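Local coordinates for protein minor fimbrium subunit Mfa5 (Porphyromonas gingivalis ATCC 33277, PDB 6TO1) that serves as an accessory subunit of the minor fimbriae, surface pili that mediate biofilm formation and adhesion to host cells and other oral bacteria, at residues L161-L174 / S185-I198. Residues are numbered along the deposited sequence; the frame is centred on the assembly and turned at random.
Sequences LPKGMATEGVRIAL and SDFTKDTAFLCQKI
Lys189 reaches across to the loop before strand 170-174 and, with one ammonium group, joins the end of that loop, at Thr167, to the first residue of the strand, Val170. NZ donates to Thr167 O at 2.9 Å, nearly in line with that carbonyl, and to Val170 O at 2.8 Å, where it sits well above the carbonyl plane. The chain runs extended past Leu161 and Met165 and bends only at its last torsion (chi4 -76°), which turns NZ between the two oxygens; a water that accepts from Gly169 N also accepts weakly from Lys189 NZ. Next to it, Phe187 CB sits over the centre of one face of the Arg171 guanidinium, whose plane is 20° from that of the ring, and Arg171 NH2 comes 3.4 Å from Phe187 CD2 at an oblique approach. A salt bridge to Asp127 on strand 126-133 fixes that end of the arginine, while Ala173 CB meets Phe187 CD1 at 3.7 Å.

Backbone pairing supports both groups. Ile172 and Thr188, then Leu174 and Ser185, form antiparallel hydrogen-bonded pairs, but the register slips by one residue between them, a beta bulge at the corner where Phe187 turns the chain. Beyond it, Asp190 caps helix 191-198 by accepting from Phe193 N. Leu194 CD1 then packs on Ile172 CB (3.8 Å), and Leu174 CD2 on Ile198 CG1; Leu194 and Ile198 also touch Val157 of helix 143-160. Leu161 CB presses tightly on Thr191 CG2 (3.4 Å).

This is the edge hairpin of the von Willebrand factor A domain, with its outermost strand leading into a helix. Two carbonyl acceptors would probably favour the lysine's charged form. Polar bonds to Lys189 secure the loop; apolar packing seats the helix against the sheet.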
# COMPACT_ATOMS: atom_id res chain seq x y z
N LEU A 161 -19.08 9.37 -5.15
CA LEU A 161 -18.22 10.43 -5.67
C LEU A 161 -18.14 11.56 -4.65
O LEU A 161 -18.55 12.69 -4.92
CB LEU A 161 -18.74 10.93 -7.01
CG LEU A 161 -18.64 9.98 -8.20
CD1 LEU A 161 -19.46 10.51 -9.38
CD2 LEU A 161 -17.19 9.76 -8.59
N PRO A 162 -17.63 11.28 -3.45
CA PRO A 162 -17.69 12.27 -2.37
C PRO A 162 -16.85 13.53 -2.61
O PRO A 162 -17.13 14.56 -1.98
CB PRO A 162 -17.18 11.49 -1.15
CG PRO A 162 -16.30 10.43 -1.73
CD PRO A 162 -16.98 10.02 -3.03
N LYS A 163 -15.83 13.47 -3.46
CA LYS A 163 -15.04 14.64 -3.83
C LYS A 163 -15.37 15.12 -5.23
O LYS A 163 -14.58 15.84 -5.85
CB LYS A 163 -13.55 14.31 -3.70
CG LYS A 163 -13.12 13.91 -2.30
CD LYS A 163 -11.62 13.66 -2.25
CE LYS A 163 -11.12 13.50 -0.82
NZ LYS A 163 -9.63 13.39 -0.77
N GLY A 164 -16.53 14.71 -5.75
CA GLY A 164 -16.89 15.09 -7.11
C GLY A 164 -15.85 14.68 -8.12
O GLY A 164 -15.35 13.55 -8.13
N MET A 165 -15.50 15.62 -8.98
CA MET A 165 -14.57 15.34 -10.06
C MET A 165 -13.16 15.11 -9.57
O MET A 165 -12.31 14.66 -10.33
CB MET A 165 -14.60 16.50 -11.06
CG MET A 165 -15.98 16.66 -11.67
SD MET A 165 -16.39 18.30 -12.33
CE MET A 165 -16.10 18.14 -14.03
N ALA A 166 -12.91 15.33 -8.29
CA ALA A 166 -11.63 14.98 -7.68
C ALA A 166 -11.65 13.62 -7.01
O ALA A 166 -10.66 13.26 -6.36
CB ALA A 166 -11.24 16.06 -6.66
N THR A 167 -12.75 12.87 -7.11
CA THR A 167 -12.78 11.56 -6.49
C THR A 167 -11.81 10.63 -7.19
O THR A 167 -11.88 10.44 -8.41
CB THR A 167 -14.19 10.96 -6.53
OG1 THR A 167 -15.13 11.85 -5.93
CG2 THR A 167 -14.21 9.62 -5.77
N GLU A 168 -10.90 10.04 -6.41
CA GLU A 168 -9.95 9.09 -6.97
C GLU A 168 -10.63 7.75 -7.27
O GLU A 168 -11.38 7.22 -6.45
CB GLU A 168 -8.80 8.87 -5.98
CG GLU A 168 -7.46 9.42 -6.44
CD GLU A 168 -6.37 9.27 -5.39
OE1 GLU A 168 -5.91 8.13 -5.16
OE2 GLU A 168 -5.97 10.30 -4.80
N GLY A 169 -10.37 7.23 -8.47
CA GLY A 169 -10.63 5.84 -8.77
C GLY A 169 -12.03 5.49 -9.25
O GLY A 169 -12.19 4.43 -9.86
N VAL A 170 -13.03 6.33 -8.99
CA VAL A 170 -14.43 5.97 -9.18
C VAL A 170 -14.97 6.74 -10.38
O VAL A 170 -14.75 7.94 -10.48
CB VAL A 170 -15.27 6.30 -7.94
CG1 VAL A 170 -16.77 5.95 -8.19
CG2 VAL A 170 -14.74 5.59 -6.72
N ARG A 171 -15.70 6.05 -11.29
CA ARG A 171 -16.53 6.72 -12.28
C ARG A 171 -17.93 6.10 -12.28
O ARG A 171 -18.10 4.92 -11.97
CB ARG A 171 -15.96 6.64 -13.71
CG ARG A 171 -14.58 7.27 -13.88
CD ARG A 171 -14.12 7.20 -15.34
NE ARG A 171 -14.18 5.84 -15.88
CZ ARG A 171 -14.07 5.57 -17.17
NH1 ARG A 171 -13.88 6.54 -18.04
NH2 ARG A 171 -14.17 4.32 -17.60
N ILE A 172 -18.93 6.90 -12.66
CA ILE A 172 -20.31 6.45 -12.71
C ILE A 172 -20.89 6.81 -14.07
O ILE A 172 -20.75 7.94 -14.53
CB ILE A 172 -21.17 7.07 -11.59
CG1 ILE A 172 -20.66 6.71 -10.20
CG2 ILE A 172 -22.62 6.56 -11.69
CD1 ILE A 172 -21.41 7.44 -9.08
N ALA A 173 -21.55 5.84 -14.71
CA ALA A 173 -22.37 6.04 -15.89
C ALA A 173 -23.83 5.80 -15.52
O ALA A 173 -24.15 5.19 -14.48
CB ALA A 173 -21.95 5.11 -17.03
N LEU A 174 -24.73 6.30 -16.37
CA LEU A 174 -26.14 6.33 -16.02
C LEU A 174 -27.02 5.95 -17.20
O LEU A 174 -26.92 6.53 -18.28
CB LEU A 174 -26.53 7.71 -15.49
CG LEU A 174 -27.98 7.86 -15.03
CD1 LEU A 174 -28.28 6.97 -13.82
CD2 LEU A 174 -28.28 9.35 -14.74
N SER A 185 -25.75 9.19 -19.22
CA SER A 185 -24.37 9.65 -19.10
C SER A 185 -23.39 8.52 -19.35
O SER A 185 -23.60 7.41 -18.87
CB SER A 185 -24.13 10.27 -17.72
OG SER A 185 -22.83 10.83 -17.62
N ASP A 186 -22.33 8.78 -20.12
CA ASP A 186 -21.17 7.89 -20.12
C ASP A 186 -20.45 8.04 -18.78
O ASP A 186 -20.81 8.86 -17.94
CB ASP A 186 -20.22 8.20 -21.28
CG ASP A 186 -19.35 6.98 -21.71
OD1 ASP A 186 -19.24 5.95 -21.00
OD2 ASP A 186 -18.74 7.06 -22.80
N PHE A 187 -19.38 7.27 -18.60
CA PHE A 187 -18.63 7.31 -17.35
C PHE A 187 -18.17 8.73 -17.03
O PHE A 187 -17.60 9.42 -17.87
CB PHE A 187 -17.44 6.38 -17.46
CG PHE A 187 -17.80 4.92 -17.39
CD1 PHE A 187 -18.44 4.40 -16.30
CD2 PHE A 187 -17.45 4.08 -18.44
CE1 PHE A 187 -18.74 3.05 -16.22
CE2 PHE A 187 -17.75 2.73 -18.38
CZ PHE A 187 -18.39 2.22 -17.27
N THR A 188 -18.42 9.16 -15.79
CA THR A 188 -18.06 10.52 -15.40
C THR A 188 -17.89 10.60 -13.89
O THR A 188 -18.30 9.70 -13.15
CB THR A 188 -19.11 11.54 -15.90
OG1 THR A 188 -18.71 12.87 -15.59
CG2 THR A 188 -20.46 11.32 -15.25
N LYS A 189 -17.23 11.67 -13.45
CA LYS A 189 -17.16 12.02 -12.03
C LYS A 189 -17.97 13.28 -11.73
O LYS A 189 -17.97 13.76 -10.58
CB LYS A 189 -15.71 12.21 -11.58
CG LYS A 189 -14.81 11.01 -11.70
CD LYS A 189 -13.34 11.38 -11.48
CE LYS A 189 -12.39 10.29 -11.94
NZ LYS A 189 -12.31 9.14 -10.99
N ASP A 190 -18.73 13.78 -12.70
CA ASP A 190 -19.50 15.01 -12.59
C ASP A 190 -20.82 14.75 -11.87
O ASP A 190 -21.86 14.49 -12.49
CB ASP A 190 -19.71 15.61 -13.98
CG ASP A 190 -20.37 16.98 -13.96
OD1 ASP A 190 -20.94 17.36 -12.92
OD2 ASP A 190 -20.35 17.65 -15.01
N THR A 191 -20.78 14.88 -10.53
CA THR A 191 -21.94 14.56 -9.71
C THR A 191 -23.13 15.46 -10.03
O THR A 191 -24.27 15.00 -10.03
CB THR A 191 -21.60 14.66 -8.23
OG1 THR A 191 -21.17 16.00 -7.92
CG2 THR A 191 -20.49 13.70 -7.88
N ALA A 192 -22.89 16.74 -10.34
CA ALA A 192 -24.02 17.62 -10.63
C ALA A 192 -24.73 17.22 -11.92
O ALA A 192 -25.96 17.31 -12.02
CB ALA A 192 -23.56 19.07 -10.72
N PHE A 193 -23.96 16.84 -12.94
CA PHE A 193 -24.54 16.35 -14.18
C PHE A 193 -25.35 15.08 -13.94
O PHE A 193 -26.48 14.96 -14.39
CB PHE A 193 -23.41 16.10 -15.19
CG PHE A 193 -23.90 15.67 -16.54
CD1 PHE A 193 -24.34 16.60 -17.47
CD2 PHE A 193 -23.94 14.33 -16.88
CE1 PHE A 193 -24.81 16.19 -18.69
CE2 PHE A 193 -24.41 13.91 -18.09
CZ PHE A 193 -24.83 14.84 -19.02
N LEU A 194 -24.76 14.11 -13.23
CA LEU A 194 -25.47 12.86 -12.99
C LEU A 194 -26.76 13.11 -12.22
O LEU A 194 -27.82 12.56 -12.56
CB LEU A 194 -24.55 11.91 -12.22
CG LEU A 194 -23.37 11.29 -12.98
CD1 LEU A 194 -22.40 10.68 -11.96
CD2 LEU A 194 -23.84 10.26 -13.99
N CYS A 195 -26.71 13.96 -11.19
CA CYS A 195 -27.89 14.15 -10.36
C CYS A 195 -28.98 14.88 -11.12
O CYS A 195 -30.17 14.62 -10.90
CB CYS A 195 -27.53 14.89 -9.08
SG CYS A 195 -26.59 13.86 -7.90
N GLN A 196 -28.60 15.77 -12.03
CA GLN A 196 -29.58 16.46 -12.86
C GLN A 196 -30.31 15.48 -13.76
O GLN A 196 -31.53 15.57 -13.93
CB GLN A 196 -28.86 17.55 -13.66
CG GLN A 196 -29.78 18.56 -14.28
CD GLN A 196 -30.46 18.01 -15.51
OE1 GLN A 196 -29.80 17.47 -16.40
NE2 GLN A 196 -31.79 18.12 -15.57
N LYS A 197 -29.58 14.51 -14.33
CA LYS A 197 -30.24 13.52 -15.17
C LYS A 197 -31.19 12.64 -14.36
O LYS A 197 -32.26 12.26 -14.84
CB LYS A 197 -29.20 12.68 -15.89
CG LYS A 197 -28.34 13.45 -16.87
CD LYS A 197 -29.17 13.97 -18.01
CE LYS A 197 -28.29 14.64 -19.07
NZ LYS A 197 -29.12 15.21 -20.16
N ILE A 198 -30.80 12.30 -13.13
CA ILE A 198 -31.66 11.48 -12.28
C ILE A 198 -32.93 12.25 -11.92
O ILE A 198 -34.03 11.69 -11.91
CB ILE A 198 -30.89 11.04 -11.02
CG1 ILE A 198 -29.71 10.14 -11.41
CG2 ILE A 198 -31.82 10.38 -10.04
CD1 ILE A 198 -28.82 9.79 -10.26
O HOH W 1 -9.07 8.81 -10.41